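Local structure of hypothetical aspartyl-tRNA synthetase (1WYD) at residues A132-I136 against E259-L264; L264-P269 against V406-I411; G33-I37 against V48-K52; T43-Q47 against R80-G84. The protein attaches L-aspartate to tRNA(Asp), and probably also to tRNA(Asn), in two steps by way of an aspartyl-adenylate made from ATP. All coordinates share one frame; numbering follows the deposited sequence.

Interaction 1: residues A132-I136 against E259-L264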
loop_
_atom_site.group_PDB
_atom_site.type_symbol
_atom_site.label_atom_id
_atom_site.label_comp_id
_atom_site.label_asym_id
_atom_site.label_seq_id
_atom_site.Cartn_x
_atom_site.Cartn_y
_atom_site.Cartn_z
ATOM N N ALA B 132 13.718 9.572 11.632
ATOM C CA ALA B 132 13.778 10.393 10.402
ATOM C C ALA B 132 13.606 9.543 9.137
ATOM O O ALA B 132 12.975 9.963 8.154
ATOM C CB ALA B 132 15.077 11.168 10.344
ATOM N N VAL B 133 14.158 8.335 9.177
ATOM C CA VAL B 133 14.014 7.397 8.071
ATOM C C VAL B 133 12.557 7.006 7.916
ATOM O O VAL B 133 12.024 6.991 6.823
ATOM C CB VAL B 133 14.926 6.153 8.263
ATOM C CG1 VAL B 133 14.818 5.197 7.084
ATOM C CG2 VAL B 133 16.354 6.613 8.429
ATOM N N ILE B 134 11.903 6.734 9.031
ATOM C CA ILE B 134 10.544 6.231 9.023
ATOM C C ILE B 134 9.642 7.332 8.454
ATOM O O ILE B 134 8.754 7.093 7.638
ATOM C CB ILE B 134 10.154 5.854 10.476
ATOM C CG1 ILE B 134 10.966 4.632 10.923
ATOM C CG2 ILE B 134 8.648 5.691 10.596
ATOM C CD1 ILE B 134 10.693 4.153 12.370
ATOM N N LYS B 135 9.908 8.551 8.883
ATOM C CA LYS B 135 9.181 9.726 8.390
ATOM C C LYS B 135 9.358 10.000 6.899
ATOM O O LYS B 135 8.387 10.284 6.210
ATOM C CB LYS B 135 9.498 10.947 9.243
ATOM C CG LYS B 135 8.755 10.899 10.561
ATOM C CD LYS B 135 8.978 12.129 11.460
ATOM C CE LYS B 135 10.262 12.048 12.223
ATOM N NZ LYS B 135 10.327 13.107 13.310
ATOM N N ILE B 136 10.578 9.854 6.394
ATOM C CA ILE B 136 10.883 10.171 4.993
ATOM C C ILE B 136 10.239 9.175 4.047
ATOM O O ILE B 136 9.779 9.559 2.951
ATOM C CB ILE B 136 12.420 10.231 4.766
ATOM C CG1 ILE B 136 12.971 11.562 5.282
ATOM C CG2 ILE B 136 12.820 10.035 3.295
ATOM C CD1 ILE B 136 14.502 11.619 5.285
ATOM N N GLU B 259 13.797 18.987 8.394
ATOM C CA GLU B 259 14.253 18.638 9.739
ATOM C C GLU B 259 14.864 17.229 9.766
ATOM O O GLU B 259 15.902 17.001 10.391
ATOM C CB GLU B 259 13.091 18.850 10.739
ATOM C CG GLU B 259 13.349 18.506 12.202
ATOM C CD GLU B 259 12.168 17.769 12.875
ATOM O OE1 GLU B 259 11.061 18.374 13.018
ATOM O OE2 GLU B 259 12.346 16.574 13.270
ATOM N N GLU B 260 14.255 16.313 9.020
ATOM C CA GLU B 260 14.676 14.920 8.979
ATOM C C GLU B 260 16.007 14.794 8.253
ATOM O O GLU B 260 16.931 14.139 8.743
ATOM C CB GLU B 260 13.590 14.047 8.344
ATOM C CG GLU B 260 12.413 13.700 9.261
ATOM C CD GLU B 260 11.465 14.861 9.554
ATOM O OE1 GLU B 260 10.741 14.789 10.603
ATOM O OE2 GLU B 260 11.428 15.837 8.758
ATOM N N LEU B 261 16.129 15.472 7.120
ATOM C CA LEU B 261 17.402 15.556 6.411
ATOM C C LEU B 261 18.535 16.172 7.258
ATOM O O LEU B 261 19.721 15.754 7.181
ATOM C CB LEU B 261 17.226 16.342 5.116
ATOM C CG LEU B 261 16.463 15.640 3.989
ATOM C CD1 LEU B 261 16.114 16.620 2.908
ATOM C CD2 LEU B 261 17.281 14.475 3.396
ATOM N N LYS B 262 18.154 17.167 8.060
ATOM C CA LYS B 262 19.057 17.824 8.992
ATOM C C LYS B 262 19.608 16.782 9.980
ATOM O O LYS B 262 20.813 16.597 10.063
ATOM C CB LYS B 262 18.334 18.983 9.679
ATOM C CG LYS B 262 19.218 20.086 10.207
ATOM C CD LYS B 262 18.644 20.725 11.500
ATOM C CE LYS B 262 19.727 21.545 12.247
ATOM N NZ LYS B 262 19.272 22.182 13.520
ATOM N N ILE B 263 18.728 16.077 10.682
ATOM C CA ILE B 263 19.147 14.960 11.553
ATOM C C ILE B 263 20.045 13.936 10.842
ATOM O O ILE B 263 20.943 13.358 11.455
ATOM C CB ILE B 263 17.908 14.272 12.143
ATOM C CG1 ILE B 263 17.282 15.169 13.223
ATOM C CG2 ILE B 263 18.223 12.833 12.646
ATOM C CD1 ILE B 263 15.784 15.105 13.235
ATOM N N LEU B 264 19.830 13.755 9.545
ATOM C CA LEU B 264 20.575 12.789 8.738
ATOM C C LEU B 264 21.892 13.287 8.086
ATOM O O LEU B 264 22.648 12.498 7.493
ATOM C CB LEU B 264 19.640 12.221 7.655
ATOM C CG LEU B 264 18.508 11.297 8.129
ATOM C CD1 LEU B 264 17.403 11.155 7.052
ATOM C CD2 LEU B 264 19.052 9.948 8.593
#
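K135 NZ meets E260 OE1 at 3.2 Å in a salt bridge whose hydrogen bond is weak, and it does so across a helix pair of the class II synthetase catalytic domain. Helix 128-150 and the short helix 258-264 pack here in a roughly antiparallel way, with 143° between their N-to-C directions. The lysine and the glutamate cross at about a right angle. A bend at chi3 (-81°) folds the lysine chain so that its methylenes also lie against the carboxylate, K135 CE being 3.2 Å from E260 OE1. E259 OE2 stands 4.0 Å from K135 NZ, beyond a salt bridge, yet close enough that its negative charge probably still attracts the ammonium group. A methionine here would probably leave the carboxylate of the buried E260 without its positive mate and remove the charge that E259 faces. The two backbones can approach because the smallest side chain sits between them: A132 and E260 have their CA atoms only 4.8 Å apart, and A132 CB rests on E260 CB at 3.8 Å. Away from this polar pair the interface turns apolar. I136 and E260 run alongside each other in opposite senses, CG1 against CB, while V133 CG2 touches L264 CD2. I136 packs in addition on M405 and L408 of helix 401-409, the helix whose first turn carries predicted ATP-binding residues, and K135 leans on I154 of the second subunit. I136 and L264 reach toward each other tip to tip, and their CD1 methyls press together at a tight 3.4 Å.

Interaction 2: residues L264-P269 against V406-I411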
loop_
_atom_site.group_PDB
_atom_site.type_symbol
_atom_site.label_atom_id
_atom_site.label_comp_id
_atom_site.label_asym_id
_atom_site.label_seq_id
_atom_site.Cartn_x
_atom_site.Cartn_y
_atom_site.Cartn_z
ATOM N N LEU B 264 19.830 13.755 9.545
ATOM C CA LEU B 264 20.575 12.789 8.738
ATOM C C LEU B 264 21.892 13.287 8.086
ATOM O O LEU B 264 22.648 12.498 7.493
ATOM C CB LEU B 264 19.640 12.221 7.655
ATOM C CG LEU B 264 18.508 11.297 8.129
ATOM C CD1 LEU B 264 17.403 11.155 7.052
ATOM C CD2 LEU B 264 19.052 9.948 8.593
ATOM N N ASN B 265 22.145 14.595 8.172
ATOM C CA ASN B 265 23.280 15.230 7.479
ATOM C C ASN B 265 23.331 14.885 6.003
ATOM O O ASN B 265 24.358 14.468 5.475
ATOM C CB ASN B 265 24.593 14.841 8.149
ATOM C CG ASN B 265 24.578 15.131 9.602
ATOM O OD1 ASN B 265 24.819 16.268 10.012
ATOM N ND2 ASN B 265 24.264 14.127 10.406
ATOM N N TYR B 266 22.207 15.042 5.326
ATOM C CA TYR B 266 22.083 14.465 3.998
ATOM C C TYR B 266 21.256 15.373 3.098
ATOM O O TYR B 266 20.319 16.032 3.541
ATOM C CB TYR B 266 21.497 13.018 4.074
ATOM C CG TYR B 266 21.497 12.318 2.730
ATOM C CD1 TYR B 266 22.683 11.814 2.181
ATOM C CD2 TYR B 266 20.330 12.222 1.985
ATOM C CE1 TYR B 266 22.693 11.224 0.937
ATOM C CE2 TYR B 266 20.313 11.632 0.735
ATOM C CZ TYR B 266 21.481 11.127 0.209
ATOM O OH TYR B 266 21.444 10.542 -1.047
ATOM N N GLU B 267 21.636 15.402 1.829
ATOM C CA GLU B 267 20.967 16.196 0.808
ATOM C C GLU B 267 20.749 15.258 -0.365
ATOM O O GLU B 267 21.718 14.815 -0.968
ATOM C CB GLU B 267 21.878 17.358 0.404
ATOM C CG GLU B 267 21.420 18.179 -0.808
ATOM C CD GLU B 267 20.312 19.184 -0.466
ATOM O OE1 GLU B 267 19.827 19.175 0.710
ATOM O OE2 GLU B 267 19.912 19.984 -1.374
ATOM N N PRO B 268 19.501 14.899 -0.669
ATOM C CA PRO B 268 19.223 14.041 -1.834
ATOM C C PRO B 268 19.683 14.700 -3.139
ATOM O O PRO B 268 19.691 15.918 -3.222
ATOM C CB PRO B 268 17.697 13.893 -1.827
ATOM C CG PRO B 268 17.192 14.848 -0.827
ATOM C CD PRO B 268 18.284 15.270 0.062
ATOM N N PRO B 269 20.066 13.930 -4.147
ATOM C CA PRO B 269 20.536 14.539 -5.403
ATOM C C PRO B 269 19.475 15.442 -6.030
ATOM O O PRO B 269 18.293 15.301 -5.711
ATOM C CB PRO B 269 20.789 13.327 -6.305
ATOM C CG PRO B 269 19.987 12.261 -5.678
ATOM C CD PRO B 269 20.104 12.458 -4.201
ATOM N N VAL B 406 17.867 4.844 -0.024
ATOM C CA VAL B 406 19.295 5.166 -0.028
ATOM C C VAL B 406 19.539 6.521 -0.688
ATOM O O VAL B 406 20.311 7.355 -0.181
ATOM C CB VAL B 406 20.104 4.130 -0.803
ATOM C CG1 VAL B 406 21.559 4.562 -0.931
ATOM C CG2 VAL B 406 20.001 2.749 -0.128
ATOM N N MET B 407 18.874 6.744 -1.818
ATOM C CA MET B 407 18.946 8.015 -2.520
ATOM C C MET B 407 18.308 9.152 -1.690
ATOM O O MET B 407 18.659 10.327 -1.831
ATOM C CB MET B 407 18.297 7.841 -3.923
ATOM C CG MET B 407 18.111 9.113 -4.706
ATOM S SD MET B 407 17.054 8.871 -6.149
ATOM C CE MET B 407 17.815 10.146 -7.154
ATOM N N LEU B 408 17.381 8.819 -0.810
ATOM C CA LEU B 408 16.720 9.859 -0.025
ATOM C C LEU B 408 17.246 10.083 1.389
ATOM O O LEU B 408 16.761 10.989 2.081
ATOM C CB LEU B 408 15.205 9.650 0.028
ATOM C CG LEU B 408 14.454 9.499 -1.289
ATOM C CD1 LEU B 408 13.057 9.098 -0.926
ATOM C CD2 LEU B 408 14.436 10.863 -2.043
ATOM N N THR B 409 18.228 9.300 1.833
ATOM C CA THR B 409 18.692 9.424 3.218
ATOM C C THR B 409 20.200 9.373 3.359
ATOM O O THR B 409 20.757 9.874 4.323
ATOM C CB THR B 409 18.105 8.281 4.064
ATOM O OG1 THR B 409 18.459 7.033 3.443
ATOM C CG2 THR B 409 16.595 8.324 4.020
ATOM N N GLY B 410 20.860 8.726 2.401
ATOM C CA GLY B 410 22.277 8.471 2.527
ATOM C C GLY B 410 22.622 7.144 3.200
ATOM O O GLY B 410 23.799 6.698 3.114
ATOM N N ILE B 411 21.645 6.505 3.851
ATOM C CA ILE B 411 21.943 5.216 4.514
ATOM C C ILE B 411 22.332 4.159 3.507
ATOM O O ILE B 411 21.603 3.871 2.557
ATOM C CB ILE B 411 20.792 4.726 5.438
ATOM C CG1 ILE B 411 20.661 5.643 6.635
ATOM C CG2 ILE B 411 21.062 3.290 5.935
ATOM C CD1 ILE B 411 19.260 5.820 7.041
#
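Y266 lies flat against the end of helix 401-409, the helical part of class II motif 3, just after helix 258-264 has ended in a Schellman motif at N265. The polar contribution is concentrated at the phenol: Y266 OH donates to M407 O at 2.9 Å. It arrives from above the carbonyl plane, 58° out of it, while the oxygen itself lies at the edge of the ring. Y348 OH is a second hydrogen-bonding partner of the same hydroxyl. On the helix side, T409 OG1 accepts from I411 N two residues on, an ST turn, and also bonds to M405 O.

The second kind of contact is backbone over ring. With CG anti to the backbone N (chi1 -173°), the phenol extends over the T409-G410 peptide, and G410 CA makes a CH-pi contact 3.5 Å from the ring centroid. G410 N lies over the ring centre on this same face. A side chain at G410 would collide with Y266 CD1, and the backbone angles of this residue by themselves call for glycine.

Apolar contacts of residues before and after the tyrosine complete the interface. L264 CD2 lies 4.4 Å from I411 CD1, and P268 CB is 4.5 Å from L408 CD2. The extended M407 chain crosses P269 at a slant, pressing its CE methyl to within 3.4 Å of P269 CG.

Interaction 3: residues G33-I37 against V48-K52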
loop_
_atom_site.group_PDB
_atom_site.type_symbol
_atom_site.label_atom_id
_atom_site.label_comp_id
_atom_site.label_asym_id
_atom_site.label_seq_id
_atom_site.Cartn_x
_atom_site.Cartn_y
_atom_site.Cartn_z
ATOM N N GLY B 33 20.630 21.232 42.173
ATOM C CA GLY B 33 19.416 20.806 42.841
ATOM C C GLY B 33 18.171 20.807 41.946
ATOM O O GLY B 33 17.067 20.563 42.422
ATOM N N LYS B 34 18.339 21.089 40.655
ATOM C CA LYS B 34 17.238 20.955 39.691
ATOM C C LYS B 34 17.384 19.686 38.857
ATOM O O LYS B 34 18.497 19.274 38.525
ATOM C CB LYS B 34 17.154 22.168 38.769
ATOM C CG LYS B 34 16.661 23.404 39.468
ATOM C CD LYS B 34 16.808 24.618 38.578
ATOM C CE LYS B 34 15.785 25.669 38.967
ATOM N NZ LYS B 34 15.662 25.823 40.458
ATOM N N LYS B 35 16.244 19.076 38.549
ATOM C CA LYS B 35 16.184 17.903 37.692
ATOM C C LYS B 35 15.773 18.327 36.295
ATOM O O LYS B 35 14.735 18.970 36.108
ATOM C CB LYS B 35 15.163 16.883 38.225
ATOM C CG LYS B 35 15.079 15.617 37.359
ATOM C CD LYS B 35 14.739 14.362 38.179
ATOM C CE LYS B 35 15.671 14.156 39.386
ATOM N NZ LYS B 35 16.859 13.308 39.080
ATOM N N PHE B 36 16.585 17.951 35.318
ATOM C CA PHE B 36 16.270 18.263 33.948
ATOM C C PHE B 36 15.811 17.001 33.214
ATOM O O PHE B 36 16.514 16.010 33.198
ATOM C CB PHE B 36 17.485 18.890 33.277
ATOM C CG PHE B 36 17.766 20.288 33.737
ATOM C CD1 PHE B 36 18.666 20.528 34.768
ATOM C CD2 PHE B 36 17.132 21.368 33.145
ATOM C CE1 PHE B 36 18.937 21.831 35.204
ATOM C CE2 PHE B 36 17.396 22.678 33.576
ATOM C CZ PHE B 36 18.294 22.906 34.610
ATOM N N ILE B 37 14.619 17.035 32.633
ATOM C CA ILE B 37 14.158 15.917 31.826
ATOM C C ILE B 37 14.064 16.337 30.379
ATOM O O ILE B 37 13.257 17.191 30.060
ATOM C CB ILE B 37 12.763 15.417 32.309
ATOM C CG1 ILE B 37 12.711 15.288 33.833
ATOM C CG2 ILE B 37 12.434 14.084 31.657
ATOM C CD1 ILE B 37 11.347 14.950 34.349
ATOM N N VAL B 48 12.241 19.736 30.112
ATOM C CA VAL B 48 11.427 20.069 31.259
ATOM C C VAL B 48 12.307 20.224 32.487
ATOM O O VAL B 48 13.323 19.548 32.625
ATOM C CB VAL B 48 10.130 19.140 31.448
ATOM C CG1 VAL B 48 9.954 18.145 30.319
ATOM C CG2 VAL B 48 10.005 18.471 32.838
ATOM N N VAL B 49 11.918 21.146 33.358
ATOM C CA VAL B 49 12.613 21.397 34.613
ATOM C C VAL B 49 11.687 21.068 35.805
ATOM O O VAL B 49 10.483 21.320 35.773
ATOM C CB VAL B 49 13.167 22.864 34.674
ATOM C CG1 VAL B 49 14.250 23.024 35.757
ATOM C CG2 VAL B 49 13.741 23.292 33.328
ATOM N N VAL B 50 12.267 20.451 36.825
ATOM C CA VAL B 50 11.584 20.177 38.080
ATOM C C VAL B 50 12.497 20.737 39.153
ATOM O O VAL B 50 13.542 20.147 39.445
ATOM C CB VAL B 50 11.397 18.651 38.353
ATOM C CG1 VAL B 50 10.209 18.412 39.259
ATOM C CG2 VAL B 50 11.243 17.857 37.064
ATOM N N ASP B 51 12.131 21.885 39.722
ATOM C CA ASP B 51 12.924 22.441 40.812
ATOM C C ASP B 51 12.583 21.754 42.124
ATOM O O ASP B 51 11.599 21.012 42.208
ATOM C CB ASP B 51 12.882 23.987 40.899
ATOM C CG ASP B 51 11.481 24.561 40.856
ATOM O OD1 ASP B 51 10.593 24.027 41.567
ATOM O OD2 ASP B 51 11.185 25.574 40.156
ATOM N N LYS B 52 13.426 21.991 43.127
ATOM C CA LYS B 52 13.340 21.316 44.417
ATOM C C LYS B 52 11.957 21.366 45.071
ATOM O O LYS B 52 11.498 20.363 45.604
ATOM C CB LYS B 52 14.409 21.870 45.384
ATOM C CG LYS B 52 15.824 21.298 45.163
ATOM C CD LYS B 52 16.056 19.975 45.941
ATOM C CE LYS B 52 17.303 19.208 45.451
ATOM N NZ LYS B 52 17.580 17.954 46.241
#
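F36 turns CG anti to its carbonyl carbon (chi1 -72°), which brings the ring alongside V49; the two side chains point the same way, with F36 CE2 3.7 Å from V49 CG2. K34 makes the same first turn, and its chain runs beside D51 until a bend at chi4 sets NZ 3.4 Å from D51 CB. The opposite charges remain beyond a salt bridge, K34 NZ being 4.5 Å from D51 OD2, while K34 CD brushes V49 CG1. With an alanine here, D51 would probably lose the positive charge beside it, and V49 CG1 the methylene lying against it.

These side chains decorate the antiparallel beta hairpin of strands 34-41 and 44-50 in the OB-fold domain, which in enzymes of this family binds the anticodon. K35 with V50 and I37 with V48 are hydrogen-bonded pairs, with F36 and V49 the non-hydrogen-bonded pair between them. Each hydrogen-bonded pair is joined twice; K35 N reaches V50 O at 3.0 Å in a nearly straight bond (173°), and V48 N reaches I37 O at 2.7 Å. On the face opposite F36, I37 CD1 touches both V50 CG2 (4.0 Å) and V48 CG2 (4.1 Å). K35, on that face too, bends its chain away from the hairpin partner to form a salt bridge with D30. Beyond the K35-V50 pair, K52 CG comes within 3.1 Å of G33 O.

Interaction 4: residues T43-Q47 against R80-G84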
loop_
_atom_site.group_PDB
_atom_site.type_symbol
_atom_site.label_atom_id
_atom_site.label_comp_id
_atom_site.label_asym_id
_atom_site.label_seq_id
_atom_site.Cartn_x
_atom_site.Cartn_y
_atom_site.Cartn_z
ATOM N N THR B 43 6.995 14.876 17.720
ATOM C CA THR B 43 7.530 16.122 17.086
ATOM C C THR B 43 8.980 16.449 17.410
ATOM O O THR B 43 9.609 17.244 16.711
ATOM C CB THR B 43 6.696 17.363 17.424
ATOM O OG1 THR B 43 6.743 17.604 18.842
ATOM C CG2 THR B 43 5.233 17.170 17.059
ATOM N N GLY B 44 9.496 15.864 18.490
ATOM C CA GLY B 44 10.913 15.938 18.801
ATOM C C GLY B 44 11.126 16.017 20.284
ATOM O O GLY B 44 10.382 15.394 21.076
ATOM N N LEU B 45 12.128 16.802 20.660
ATOM C CA LEU B 45 12.678 16.801 22.007
ATOM C C LEU B 45 12.463 18.130 22.699
ATOM O O LEU B 45 12.878 19.174 22.193
ATOM C CB LEU B 45 14.171 16.504 21.936
ATOM C CG LEU B 45 14.542 15.177 21.291
ATOM C CD1 LEU B 45 15.995 15.168 20.839
ATOM C CD2 LEU B 45 14.252 13.995 22.274
ATOM N N GLY B 46 11.799 18.099 23.841
ATOM C CA GLY B 46 11.698 19.259 24.689
ATOM C C GLY B 46 12.537 19.141 25.946
ATOM O O GLY B 46 13.154 18.111 26.198
ATOM N N GLN B 47 12.554 20.207 26.741
ATOM C CA GLN B 47 13.302 20.257 28.001
ATOM C C GLN B 47 12.308 20.574 29.088
ATOM O O GLN B 47 11.594 21.566 28.993
ATOM C CB GLN B 47 14.378 21.363 27.947
ATOM C CG GLN B 47 15.228 21.549 29.205
ATOM C CD GLN B 47 16.421 22.487 28.967
ATOM O OE1 GLN B 47 16.392 23.666 29.363
ATOM N NE2 GLN B 47 17.470 21.963 28.327
ATOM N N ARG B 80 18.267 30.222 25.695
ATOM C CA ARG B 80 19.314 29.258 26.038
ATOM C C ARG B 80 18.746 27.827 25.974
ATOM O O ARG B 80 19.498 26.846 26.025
ATOM C CB ARG B 80 19.914 29.561 27.430
ATOM N N ALA B 81 17.419 27.721 25.853
ATOM C CA ALA B 81 16.710 26.443 25.856
ATOM C C ALA B 81 16.181 26.074 24.455
ATOM O O ALA B 81 16.040 26.962 23.611
ATOM C CB ALA B 81 15.571 26.506 26.858
ATOM N N PRO B 82 15.854 24.791 24.220
ATOM C CA PRO B 82 15.449 24.311 22.888
ATOM C C PRO B 82 14.264 25.090 22.324
ATOM O O PRO B 82 13.273 25.292 23.051
ATOM C CB PRO B 82 15.015 22.862 23.154
ATOM C CG PRO B 82 15.712 22.471 24.372
ATOM C CD PRO B 82 15.811 23.698 25.214
ATOM N N ARG B 83 14.364 25.511 21.060
ATOM C CA ARG B 83 13.301 26.294 20.420
ATOM C C ARG B 83 12.906 27.510 21.261
ATOM O O ARG B 83 11.814 28.064 21.094
ATOM C CB ARG B 83 12.052 25.441 20.231
ATOM C CG ARG B 83 12.013 24.537 19.019
ATOM C CD ARG B 83 10.820 23.566 19.086
ATOM N NE ARG B 83 11.219 22.315 19.727
ATOM C CZ ARG B 83 11.468 21.194 19.065
ATOM N NH1 ARG B 83 11.327 21.151 17.740
ATOM N NH2 ARG B 83 11.847 20.110 19.731
ATOM N N GLY B 84 13.778 27.891 22.188
ATOM C CA GLY B 84 13.535 29.030 23.055
ATOM C C GLY B 84 12.656 28.811 24.277
ATOM O O GLY B 84 12.309 29.785 24.949
HETATM O O HOH W 1 13.684 17.927 18.483
#
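Q47 and P82 form the closer-packed end of this contact, whereas R83 holds the other end through polar groups and water. At the packed end, Q47 projects toward the loop with its chain extended and crosses the proline at about a right angle, Q47 CB resting 3.9 Å from P82 CD. The buried methyl of A81 lies beyond, near the end of the same glutamine, and both Q47 and A81 also lean on E86.

Toward solvent the exposed R83 replaces packing with directed bonds. A bend at chi3 (-92°) turns the guanidinium so that NH2 donates to L45 O at 2.8 Å. The oxygen lies at the guanidinium edge, close to its plane, but NH2 itself stands above the carbonyl plane, and the bond is rather bent at 139°. One water accepts from L45 N at 2.9 Å and from R83 NH2 at 3.1 Å; it thus links two donors that cannot bond to each other. The arginine chain also touches I7 and A8.

In this way the loop leading into strand 85-89 is fastened to the start of strand 44-50, beside the parallel pairing of these two strands that is characteristic of the closed OB-fold barrel.

In the fold
Interactions 1 and 2 share L264 and belong to the catalytic domain, their centres about 13 and 12 Å from that of the chain; side-chain packing and a salt bridge make the first, a ring laid on backbone the second. V133 CG2 and I411 CD1 join them directly. Interactions 3 and 4 lie farther out, about 41 and 30 Å centre to centre, and both use strand 44-50 of the OB-fold domain, one through regular backbone pairing, the other through an arginine and a water. No touching residue of interaction 2 is exposed, whereas R83 in interaction 4 is. Interaction 4 brushes interaction 1, E259 lying near T43, whereas interaction 3 stays about 17 Å from interaction 1 at the nearest atoms.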